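Local coordinates for protein chloromuconate cycloisomerase (Rhodococcus opacus, PDB 4M0X) that belongs to the enolase superfamily and carries a manganese(II) ion in its barrel domain, at residues I137-S142 and I150-Q155; Q155-G160 and C186-C191. One frame throughout, in Å; residues are numbered along the deposited sequence.

Interaction 1: residues I137-S142 and I150-Q155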
# COMPACT_ATOMS: atom_id res chain seq x y z
N ILE A 137 -34.67 -20.96 -8.54
CA ILE A 137 -34.95 -19.54 -8.73
C ILE A 137 -35.03 -18.76 -7.39
O ILE A 137 -35.56 -19.26 -6.39
CB ILE A 137 -36.21 -19.41 -9.58
CG1 ILE A 137 -35.95 -20.05 -10.93
CG2 ILE A 137 -36.58 -17.96 -9.83
CD1 ILE A 137 -34.84 -19.37 -11.74
N THR A 138 -34.44 -17.56 -7.36
CA THR A 138 -34.57 -16.69 -6.20
C THR A 138 -35.72 -15.74 -6.48
O THR A 138 -35.69 -15.00 -7.48
CB THR A 138 -33.29 -15.89 -5.94
OG1 THR A 138 -32.32 -16.75 -5.34
CG2 THR A 138 -33.53 -14.75 -5.00
N TRP A 139 -36.74 -15.80 -5.62
CA TRP A 139 -37.92 -14.97 -5.77
C TRP A 139 -37.69 -13.58 -5.23
O TRP A 139 -37.38 -13.40 -4.05
CB TRP A 139 -39.14 -15.57 -5.06
CG TRP A 139 -40.36 -14.75 -5.38
CD1 TRP A 139 -40.96 -13.85 -4.57
CD2 TRP A 139 -41.06 -14.72 -6.62
NE1 TRP A 139 -42.01 -13.25 -5.23
CE2 TRP A 139 -42.09 -13.77 -6.50
CE3 TRP A 139 -40.92 -15.40 -7.85
CZ2 TRP A 139 -43.00 -13.50 -7.53
CZ3 TRP A 139 -41.82 -15.13 -8.88
CH2 TRP A 139 -42.85 -14.19 -8.71
N ALA A 140 -37.88 -12.58 -6.08
CA ALA A 140 -37.69 -11.21 -5.64
C ALA A 140 -39.02 -10.50 -5.38
O ALA A 140 -39.76 -10.15 -6.31
CB ALA A 140 -36.80 -10.41 -6.60
N PHE A 141 -39.29 -10.30 -4.09
CA PHE A 141 -40.33 -9.41 -3.65
C PHE A 141 -40.14 -7.99 -4.18
O PHE A 141 -39.02 -7.50 -4.33
CB PHE A 141 -40.31 -9.33 -2.14
CG PHE A 141 -40.45 -10.66 -1.48
CD1 PHE A 141 -41.53 -11.48 -1.77
CD2 PHE A 141 -39.50 -11.08 -0.53
CE1 PHE A 141 -41.66 -12.71 -1.14
CE2 PHE A 141 -39.63 -12.30 0.11
CZ PHE A 141 -40.72 -13.11 -0.19
N SER A 142 -41.27 -7.35 -4.45
CA SER A 142 -41.34 -5.95 -4.81
C SER A 142 -41.17 -5.10 -3.54
O SER A 142 -41.17 -5.63 -2.41
CB SER A 142 -42.70 -5.73 -5.45
OG SER A 142 -42.84 -4.41 -5.91
N ILE A 150 -45.91 -10.74 3.23
CA ILE A 150 -46.06 -11.94 4.08
C ILE A 150 -47.02 -12.99 3.44
O ILE A 150 -46.80 -14.21 3.52
CB ILE A 150 -46.41 -11.61 5.54
CG1 ILE A 150 -45.22 -10.90 6.22
CG2 ILE A 150 -46.73 -12.89 6.31
CD1 ILE A 150 -45.42 -10.51 7.68
N ASP A 151 -48.06 -12.50 2.78
CA ASP A 151 -48.96 -13.37 2.03
C ASP A 151 -48.30 -13.91 0.74
O ASP A 151 -48.71 -14.95 0.23
CB ASP A 151 -50.30 -12.67 1.74
N GLU A 152 -47.29 -13.21 0.20
CA GLU A 152 -46.60 -13.66 -1.03
C GLU A 152 -45.47 -14.64 -0.71
O GLU A 152 -45.25 -15.62 -1.43
CB GLU A 152 -46.08 -12.49 -1.89
CG GLU A 152 -45.73 -12.89 -3.33
CD GLU A 152 -44.98 -11.82 -4.12
OE1 GLU A 152 -45.41 -11.45 -5.23
OE2 GLU A 152 -43.94 -11.34 -3.66
N ALA A 153 -44.78 -14.38 0.41
CA ALA A 153 -43.66 -15.20 0.87
C ALA A 153 -44.17 -16.58 1.19
O ALA A 153 -43.64 -17.57 0.70
CB ALA A 153 -43.02 -14.59 2.11
N ALA A 154 -45.22 -16.61 2.01
CA ALA A 154 -45.82 -17.85 2.50
C ALA A 154 -46.25 -18.77 1.34
O ALA A 154 -46.07 -19.99 1.39
CB ALA A 154 -47.00 -17.52 3.41
N GLN A 155 -46.78 -18.14 0.29
CA GLN A 155 -47.20 -18.81 -0.93
C GLN A 155 -46.05 -19.29 -1.83
O GLN A 155 -46.11 -20.41 -2.34
CB GLN A 155 -48.11 -17.88 -1.72
CG GLN A 155 -48.77 -18.53 -2.92
CD GLN A 155 -49.22 -17.48 -3.90
OE1 GLN A 155 -48.40 -16.85 -4.58
NE2 GLN A 155 -50.54 -17.25 -3.95
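Glu152 and Ala153 of helix 146-159 meet Trp139 and Phe141 of strand 134-141, the first strand and the helix of a beta-alpha-beta unit in the barrel domain of this enolase-superfamily protein. As expected for such a crossover, the helix runs back along the strand, the two short segments lying 172° from parallel with their axes about 10.1 Å apart.

Glu152 comes first along the helix and supplies the polar part. With CG anti to the backbone N (chi1 -164°) and the chain extended beyond it, the carboxylate is carried out to the two aromatic rings. OE2 accepts the indole N-H of Trp139 in a nearly straight bond of 3.1 Å from NE1. The oxygen lies in the plane of the indole; the two flat groups are close to perpendicular, and the indole nitrogen stands above the carboxylate plane, 81° out of it. Against Phe141 the carboxylate is turned almost coplanar with the ring, and OE2 sits at the ring edge beside CD1. Glu152 OE1 forms a salt bridge with Arg19, whose charge, with the indole N-H on OE2, probably favours the anionic form.

Ala153, the next residue, supplies the apolar part. Its methyl packs obliquely against the far end of the phenyl ring, with Ala153 CB 3.6 Å from Phe141 CZ.

Interaction 2: residues Q155-G160 and C186-C191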
# COMPACT_ATOMS: atom_id res chain seq x y z
N GLN A 155 -46.78 -18.14 0.29
CA GLN A 155 -47.20 -18.81 -0.93
C GLN A 155 -46.05 -19.29 -1.83
O GLN A 155 -46.11 -20.41 -2.34
CB GLN A 155 -48.11 -17.88 -1.72
CG GLN A 155 -48.77 -18.53 -2.92
CD GLN A 155 -49.22 -17.48 -3.90
OE1 GLN A 155 -48.40 -16.85 -4.58
NE2 GLN A 155 -50.54 -17.25 -3.95
N LYS A 156 -45.03 -18.45 -2.05
CA LYS A 156 -43.84 -18.88 -2.83
C LYS A 156 -42.99 -19.94 -2.12
O LYS A 156 -42.32 -20.74 -2.78
CB LYS A 156 -42.96 -17.70 -3.24
CG LYS A 156 -43.56 -16.79 -4.31
CD LYS A 156 -43.90 -17.54 -5.58
CE LYS A 156 -44.60 -16.64 -6.58
NZ LYS A 156 -44.37 -17.20 -7.94
N LEU A 157 -43.00 -19.93 -0.79
CA LEU A 157 -42.31 -20.95 -0.03
C LEU A 157 -43.00 -22.26 -0.34
O LEU A 157 -42.37 -23.32 -0.48
CB LEU A 157 -42.44 -20.65 1.45
CG LEU A 157 -41.29 -20.01 2.20
CD1 LEU A 157 -41.84 -19.32 3.45
CD2 LEU A 157 -40.25 -21.07 2.55
N ASP A 158 -44.32 -22.16 -0.44
CA ASP A 158 -45.20 -23.23 -0.86
C ASP A 158 -44.70 -23.91 -2.15
O ASP A 158 -44.25 -25.05 -2.11
CB ASP A 158 -46.58 -22.64 -1.10
CG ASP A 158 -47.69 -23.60 -0.75
OD1 ASP A 158 -47.50 -24.42 0.18
OD2 ASP A 158 -48.74 -23.49 -1.42
N VAL A 159 -44.76 -23.17 -3.26
CA VAL A 159 -44.42 -23.71 -4.57
C VAL A 159 -43.01 -24.31 -4.62
O VAL A 159 -42.74 -25.21 -5.44
CB VAL A 159 -44.70 -22.72 -5.74
CG1 VAL A 159 -45.71 -21.65 -5.31
CG2 VAL A 159 -43.42 -22.11 -6.30
N GLY A 160 -42.12 -23.84 -3.74
CA GLY A 160 -40.86 -24.54 -3.50
C GLY A 160 -39.60 -23.73 -3.26
O GLY A 160 -38.59 -24.27 -2.81
N CYS A 186 -41.71 -14.07 9.09
CA CYS A 186 -42.35 -15.26 8.50
C CYS A 186 -41.51 -15.95 7.39
O CYS A 186 -42.07 -16.59 6.49
CB CYS A 186 -43.80 -14.93 8.04
SG CYS A 186 -44.89 -14.21 9.31
N ILE A 187 -40.18 -15.84 7.45
CA ILE A 187 -39.25 -16.58 6.54
C ILE A 187 -38.34 -17.47 7.36
O ILE A 187 -37.74 -17.00 8.33
CB ILE A 187 -38.39 -15.65 5.62
CG1 ILE A 187 -39.07 -15.40 4.28
CG2 ILE A 187 -37.04 -16.27 5.29
CD1 ILE A 187 -38.78 -14.05 3.68
N PRO A 188 -38.24 -18.76 6.99
CA PRO A 188 -37.45 -19.69 7.78
C PRO A 188 -35.96 -19.31 7.82
O PRO A 188 -35.39 -18.87 6.80
CB PRO A 188 -37.65 -21.04 7.07
CG PRO A 188 -38.84 -20.87 6.18
CD PRO A 188 -38.92 -19.42 5.84
N ASP A 189 -35.36 -19.50 8.99
CA ASP A 189 -33.92 -19.28 9.20
C ASP A 189 -33.05 -19.85 8.08
O ASP A 189 -32.14 -19.18 7.63
CB ASP A 189 -33.48 -19.83 10.56
CG ASP A 189 -33.91 -18.95 11.75
OD1 ASP A 189 -35.00 -18.33 11.71
OD2 ASP A 189 -33.15 -18.89 12.73
N GLU A 190 -33.36 -21.05 7.61
CA GLU A 190 -32.52 -21.75 6.63
C GLU A 190 -32.40 -21.09 5.22
O GLU A 190 -31.53 -21.47 4.44
CB GLU A 190 -32.93 -23.24 6.52
N CYS A 191 -33.23 -20.09 4.93
CA CYS A 191 -33.29 -19.47 3.58
C CYS A 191 -32.18 -18.49 3.19
O CYS A 191 -31.55 -17.87 4.05
CB CYS A 191 -34.62 -18.74 3.43
SG CYS A 191 -36.01 -19.88 3.31
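In Leu157 chi2 is near anti (157°), setting CD1 roughly opposite CA, and chi1 (-101°) lies off the staggered values; the side chain points toward the loop 186-191, and its methyls meet the CG and CD carbons of Pro188 end-on. Leu157 CD1 lies 3.8 Å from Pro188 CD, while Leu157 CD2 is 3.9 Å from Pro188 CG; both methyls thus close on Pro188 CD, and CD2 reaches CG as well. CD1 also approaches the backbone, 4.1 Å from Cys186 O, and CD2 makes a looser approach to the sulfur of Cys191.

In the barrel domain this pairs the last turn of one outer helix with the loop that leads from the next, helix 173-183, into strand 192-196. The loop is shaped by a type I beta turn from Pro188 to Cys191, in which Cys191 N donates to Pro188 O. Leu157 and Cys191 both also touch Phe164 of strand 163-167, so the leucine bridges loop and sheet. The helix ends two residues after Leu157, at Val159, and Gly160 leaves helical geometry with a positive phi of 143°, while its N still bonds to Lys156 O.

How the interactions relate
From the N terminus, strand 134-141 leads through a short connection into helix 146-159, and interaction 1 closes this loop by laying the helix back on the strand. Interaction 2 opens where it ends, at the shared Gln155, and closes a longer loop that takes in strand 163-167 and helix 173-183. The two follow in series, neither nested nor crossed, with centres about 8 Å apart. Helix 146-159 joins them, bound to its preceding strand by one part and to the loop before strand 192-196 by its last turn. They also touch directly: Phe141 CE2 is 4.1 Å from Ile187 CD1, and Lys156 makes a cation-pi contact with Trp139.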